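Local coordinates for uncharacterized protein McrA (Streptomyces coelicolor, PDB 5ZMO) that binds phosphorothioated DNA through a sulfur-recognising domain and is probably a type IV restriction endonuclease, at residues T8-R12 / L118-D122; A133-A138 / L158-L162. All coordinates share one frame; numbering follows the deposited sequence.

Interaction 1 of 2, residues T8-R12 / L118-D122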
loop_
_atom_site.group_PDB
_atom_site.type_symbol
_atom_site.label_atom_id
_atom_site.label_comp_id
_atom_site.label_asym_id
_atom_site.label_seq_id
_atom_site.Cartn_x
_atom_site.Cartn_y
_atom_site.Cartn_z
ATOM N N THR A 8 -3.789 14.330 -9.619
ATOM C CA THR A 8 -2.455 14.238 -8.974
ATOM C C THR A 8 -2.372 13.011 -8.080
ATOM O O THR A 8 -3.400 12.511 -7.571
ATOM C CB THR A 8 -2.092 15.439 -8.091
ATOM O OG1 THR A 8 -3.081 15.648 -7.065
ATOM C CG2 THR A 8 -1.905 16.723 -8.911
ATOM N N PHE A 9 -1.131 12.581 -7.819
ATOM C CA PHE A 9 -0.935 11.484 -6.844
ATOM C C PHE A 9 -1.499 11.870 -5.469
ATOM O O PHE A 9 -2.248 11.109 -4.832
ATOM C CB PHE A 9 0.546 11.177 -6.725
ATOM C CG PHE A 9 0.864 10.071 -5.716
ATOM C CD1 PHE A 9 0.518 8.740 -5.990
ATOM C CD2 PHE A 9 1.507 10.357 -4.520
ATOM C CE1 PHE A 9 0.873 7.725 -5.117
ATOM C CE2 PHE A 9 1.849 9.353 -3.644
ATOM C CZ PHE A 9 1.517 8.036 -3.922
ATOM N N HIS A 10 -1.147 13.079 -4.982
ATOM C CA HIS A 10 -1.730 13.634 -3.723
ATOM C C HIS A 10 -3.259 13.528 -3.667
ATOM O O HIS A 10 -3.815 13.086 -2.643
ATOM C CB HIS A 10 -1.347 15.095 -3.543
ATOM C CG HIS A 10 -1.776 15.664 -2.221
ATOM N ND1 HIS A 10 -1.001 15.575 -1.074
ATOM C CD2 HIS A 10 -2.920 16.269 -1.858
ATOM C CE1 HIS A 10 -1.635 16.172 -0.082
ATOM N NE2 HIS A 10 -2.811 16.590 -0.529
ATOM N N ARG A 11 -3.918 13.910 -4.753
ATOM C CA ARG A 11 -5.402 13.848 -4.808
ATOM C C ARG A 11 -5.896 12.406 -4.830
ATOM O O ARG A 11 -6.884 12.055 -4.141
ATOM C CB ARG A 11 -5.979 14.560 -6.040
ATOM C CG ARG A 11 -7.512 14.612 -6.040
ATOM C CD ARG A 11 -8.035 15.689 -6.987
ATOM N NE ARG A 11 -7.844 17.018 -6.398
ATOM C CZ ARG A 11 -8.659 17.572 -5.500
ATOM N NH1 ARG A 11 -9.776 16.950 -5.087
ATOM N NH2 ARG A 11 -8.368 18.771 -5.010
ATOM N N ARG A 12 -5.248 11.575 -5.623
ATOM C CA ARG A 12 -5.649 10.135 -5.650
ATOM C C ARG A 12 -5.526 9.475 -4.280
ATOM O O ARG A 12 -6.399 8.736 -3.862
ATOM C CB ARG A 12 -4.961 9.396 -6.782
ATOM C CG ARG A 12 -5.594 9.716 -8.157
ATOM C CD ARG A 12 -4.977 9.072 -9.362
ATOM N NE ARG A 12 -3.724 9.784 -9.759
ATOM C CZ ARG A 12 -2.490 9.351 -9.591
ATOM N NH1 ARG A 12 -1.442 10.097 -10.038
ATOM N NH2 ARG A 12 -2.227 8.153 -9.077
ATOM N N LEU A 118 3.463 0.789 -7.453
ATOM C CA LEU A 118 2.940 2.099 -7.849
ATOM C C LEU A 118 2.992 2.225 -9.395
ATOM O O LEU A 118 3.793 1.572 -10.050
ATOM C CB LEU A 118 3.789 3.229 -7.235
ATOM C CG LEU A 118 3.699 3.273 -5.701
ATOM C CD1 LEU A 118 4.761 4.235 -5.180
ATOM C CD2 LEU A 118 2.366 3.677 -5.150
ATOM N N ARG A 119 2.116 3.054 -9.917
ATOM C CA ARG A 119 2.226 3.533 -11.310
ATOM C C ARG A 119 3.604 4.194 -11.586
ATOM O O ARG A 119 4.193 4.778 -10.683
ATOM C CB ARG A 119 1.143 4.505 -11.585
ATOM C CG ARG A 119 -0.229 3.863 -11.747
ATOM C CD ARG A 119 -1.315 4.737 -11.187
ATOM N NE ARG A 119 -2.063 5.575 -12.117
ATOM C CZ ARG A 119 -1.764 6.823 -12.488
ATOM N NH1 ARG A 119 -2.578 7.455 -13.315
ATOM N NH2 ARG A 119 -0.661 7.445 -12.093
ATOM N N GLU A 120 4.091 4.104 -12.819
ATOM C CA GLU A 120 5.441 4.630 -13.130
ATOM C C GLU A 120 5.543 6.127 -12.862
ATOM O O GLU A 120 6.557 6.603 -12.296
ATOM C CB GLU A 120 5.922 4.317 -14.579
ATOM C CG GLU A 120 7.381 4.740 -14.792
ATOM C CD GLU A 120 7.909 4.611 -16.219
ATOM O OE1 GLU A 120 7.377 3.743 -16.972
ATOM O OE2 GLU A 120 8.857 5.398 -16.569
ATOM N N ASP A 121 4.558 6.871 -13.315
ATOM C CA ASP A 121 4.563 8.339 -13.122
ATOM C C ASP A 121 4.587 8.722 -11.643
ATOM O O ASP A 121 5.329 9.584 -11.219
ATOM C CB ASP A 121 3.401 8.999 -13.858
ATOM C CG ASP A 121 1.997 8.464 -13.466
ATOM O OD1 ASP A 121 1.855 7.521 -12.657
ATOM O OD2 ASP A 121 0.992 9.029 -13.972
ATOM N N ASP A 122 3.821 8.012 -10.828
ATOM C CA ASP A 122 3.856 8.238 -9.370
ATOM C C ASP A 122 5.188 7.869 -8.743
ATOM O O ASP A 122 5.707 8.635 -7.922
ATOM C CB ASP A 122 2.690 7.523 -8.688
ATOM C CG ASP A 122 1.367 7.954 -9.203
ATOM O OD1 ASP A 122 1.227 9.161 -9.582
ATOM O OD2 ASP A 122 0.376 7.132 -9.113
#
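Arg12 meets the carboxylate of Asp122 end-on, in a two-pronged salt bridge. NH1 of Arg12 donates to OD1 of Asp122 over 2.9 Å, and NH2 of Arg12 reaches OD2 of Asp122 at 2.8 Å, the first bond almost straight at 177°. Both oxygens use their syn lone pairs, and the guanidinium and carboxylate are nearly coplanar, with planes 17° apart, so the paired bonds limit rotation of either group. One face of the Arg12 guanidinium rests on CA of Phe9. The opposite face is covered, off-centre, by the guanidinium of Arg119, whose NH2 lies 3.4 Å from Arg12 NH1. Asp122, the carboxylate shared by both arginines, probably offsets the closeness of these positive groups, its OD2 taking a weak bond from Arg119 NH2. Asp121 is a second partner of Arg119 alone, through a salt bridge of Asp121 OD1 with Arg119 NH2 (2.6 Å). The four residues thus make a salt-bridge network that joins the first turns of helices 9-14 and 120-128 in the sulfur-binding domain, about 12 Å at its nearest atom from the bound DNA. The Phe9 ring slants against the Asp122 carboxylate, its CD1 3.4 Å from Asp122 CG, while its CE1 contact with Leu118 CD2 is purely apolar. A chi1 of 179° turns the ring toward Asp122 in the first turn of helix 120-128; Leu126, farther along that helix, also touches it. Further out, the main-chain oxygens of Lys7 and Asp85 accept from Arg12 NE and NH2, steadying the guanidinium. Thr8 is the N-cap of helix 9-14, its OG1 accepting from Arg11 N at 3.0 Å.

Interaction 2 of 2, residues A133-A138 / L158-L162; sequences AASAAA and LHELL
The peptide plane joining Ala133 to Ala134 carries both methyls of Leu161 over one face: CD2 of Leu161 lies 3.8 Å from Ala134 N, and CD1 of Leu161 also comes close to that nitrogen. With CG anti to the backbone N (chi1 178°), Leu161 extends straight at the helix and lays its forked end on the main chain, where the short alanines leave the backbone accessible. Leu162 takes the next peptide, its CD2 standing 3.6 Å from Ala134 O, an oxygen already accepting from Ala138 N inside the helix. The same methyl meets Ala134 CB at 4.0 Å and brushes Ala138 CB. Leu161 CG approaches Ala134 CB from a neighbouring direction. One turn along, Ala137 CB faces all three leucines, touching Leu158 CD1 and Leu162 CD1, each at 4.2 Å. The contact is wholly van der Waals: the C-terminal segment of the modelled chain makes a helix-like turn, in which Leu162 N bonds to Leu158 O; it follows helix 152-155 in the chain and folds back on helix 130-144. Helix 28-41 lines the inner side, with Val41 against Ala133 and Leu161, and Leu34 against Ala137 and Leu158.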
loop_
_atom_site.group_PDB
_atom_site.type_symbol
_atom_site.label_atom_id
_atom_site.label_comp_id
_atom_site.label_asym_id
_atom_site.label_seq_id
_atom_site.Cartn_x
_atom_site.Cartn_y
_atom_site.Cartn_z
ATOM N N ALA A 133 6.795 13.270 -1.809
ATOM C CA ALA A 133 6.683 12.034 -1.040
ATOM C C ALA A 133 6.353 12.282 0.456
ATOM O O ALA A 133 5.481 11.643 1.031
ATOM C CB ALA A 133 7.947 11.225 -1.176
ATOM N N ALA A 134 7.172 13.117 1.090
ATOM C CA ALA A 134 6.932 13.580 2.471
ATOM C C ALA A 134 5.451 14.037 2.686
ATOM O O ALA A 134 4.798 13.591 3.632
ATOM C CB ALA A 134 7.912 14.705 2.824
ATOM N N SER A 135 4.912 14.896 1.827
ATOM C CA SER A 135 3.576 15.440 2.061
ATOM C C SER A 135 2.530 14.383 1.868
ATOM O O SER A 135 1.601 14.304 2.663
ATOM C CB SER A 135 3.278 16.664 1.190
ATOM O OG SER A 135 2.993 16.290 -0.125
ATOM N N ALA A 136 2.697 13.523 0.857
ATOM C CA ALA A 136 1.778 12.376 0.722
ATOM C C ALA A 136 1.841 11.404 1.938
ATOM O O ALA A 136 0.799 10.964 2.433
ATOM C CB ALA A 136 2.002 11.607 -0.582
ATOM N N ALA A 137 3.037 11.071 2.434
ATOM C CA ALA A 137 3.151 10.121 3.560
ATOM C C ALA A 137 2.599 10.817 4.888
ATOM O O ALA A 137 1.822 10.227 5.630
ATOM C CB ALA A 137 4.594 9.709 3.755
ATOM N N ALA A 138 2.922 12.096 5.064
ATOM C CA ALA A 138 2.438 12.914 6.217
ATOM C C ALA A 138 0.935 13.022 6.199
ATOM O O ALA A 138 0.296 12.907 7.231
ATOM C CB ALA A 138 3.051 14.287 6.225
ATOM N N LEU A 158 10.428 5.759 6.679
ATOM C CA LEU A 158 10.059 7.118 6.465
ATOM C C LEU A 158 10.707 8.064 7.499
ATOM O O LEU A 158 10.414 9.240 7.500
ATOM C CB LEU A 158 8.542 7.214 6.567
ATOM C CG LEU A 158 7.737 6.373 5.564
ATOM C CD1 LEU A 158 6.285 6.514 5.930
ATOM C CD2 LEU A 158 7.916 6.869 4.168
ATOM N N HIS A 159 11.575 7.546 8.354
ATOM C CA HIS A 159 12.189 8.371 9.403
ATOM C C HIS A 159 13.021 9.550 8.836
ATOM O O HIS A 159 12.841 10.718 9.214
ATOM C CB HIS A 159 13.041 7.517 10.330
ATOM C CG HIS A 159 13.556 8.271 11.525
ATOM N ND1 HIS A 159 12.855 8.350 12.713
ATOM C CD2 HIS A 159 14.682 8.997 11.703
ATOM C CE1 HIS A 159 13.545 9.071 13.579
ATOM N NE2 HIS A 159 14.653 9.483 12.988
ATOM N N GLU A 160 13.908 9.255 7.905
ATOM C CA GLU A 160 14.737 10.313 7.284
ATOM C C GLU A 160 13.847 11.264 6.451
ATOM O O GLU A 160 13.967 12.497 6.546
ATOM C CB GLU A 160 15.875 9.684 6.455
ATOM C CG GLU A 160 17.074 9.193 7.299
ATOM C CD GLU A 160 16.722 8.190 8.420
ATOM O OE1 GLU A 160 16.112 7.129 8.125
ATOM O OE2 GLU A 160 17.051 8.450 9.607
ATOM N N LEU A 161 12.891 10.695 5.708
ATOM C CA LEU A 161 12.009 11.474 4.862
ATOM C C LEU A 161 11.282 12.527 5.667
ATOM O O LEU A 161 11.255 13.678 5.254
ATOM C CB LEU A 161 11.003 10.568 4.113
ATOM C CG LEU A 161 9.952 11.232 3.214
ATOM C CD1 LEU A 161 10.586 11.745 1.936
ATOM C CD2 LEU A 161 8.838 10.255 2.858
ATOM N N LEU A 162 10.726 12.128 6.815
ATOM C CA LEU A 162 9.875 12.978 7.616
ATOM C C LEU A 162 10.770 13.647 8.684
ATOM O O LEU A 162 10.792 13.286 9.845
ATOM C CB LEU A 162 8.673 12.178 8.116
ATOM C CG LEU A 162 7.750 11.754 6.964
ATOM C CD1 LEU A 162 6.604 10.806 7.304
ATOM C CD2 LEU A 162 7.163 12.967 6.314
#

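In the fold
Interactions 1 and 2 have centres 15 Å apart and follow one another along the chain. The first is buried and the second partly buried. Helices 120-128 and 130-144, one leading into the other, each serve one of them, so the N-terminal helix 9-14 and the C-terminal turn at 158-162 are fastened to consecutive helices. They meet directly where Phe9 CE2 packs on Ala136 CB, 3.8 Å away. Their chemistry differs sharply: interaction 1 combines an aromatic ring with a charge network, buried at Arg12 and Asp122 but surfacing at Arg119 and Asp121, whereas interaction 2 sets leucines on alanines with dispersion alone. Neither reaches the DNA, interaction 2 lying farther off, about 19 Å at its nearest atom.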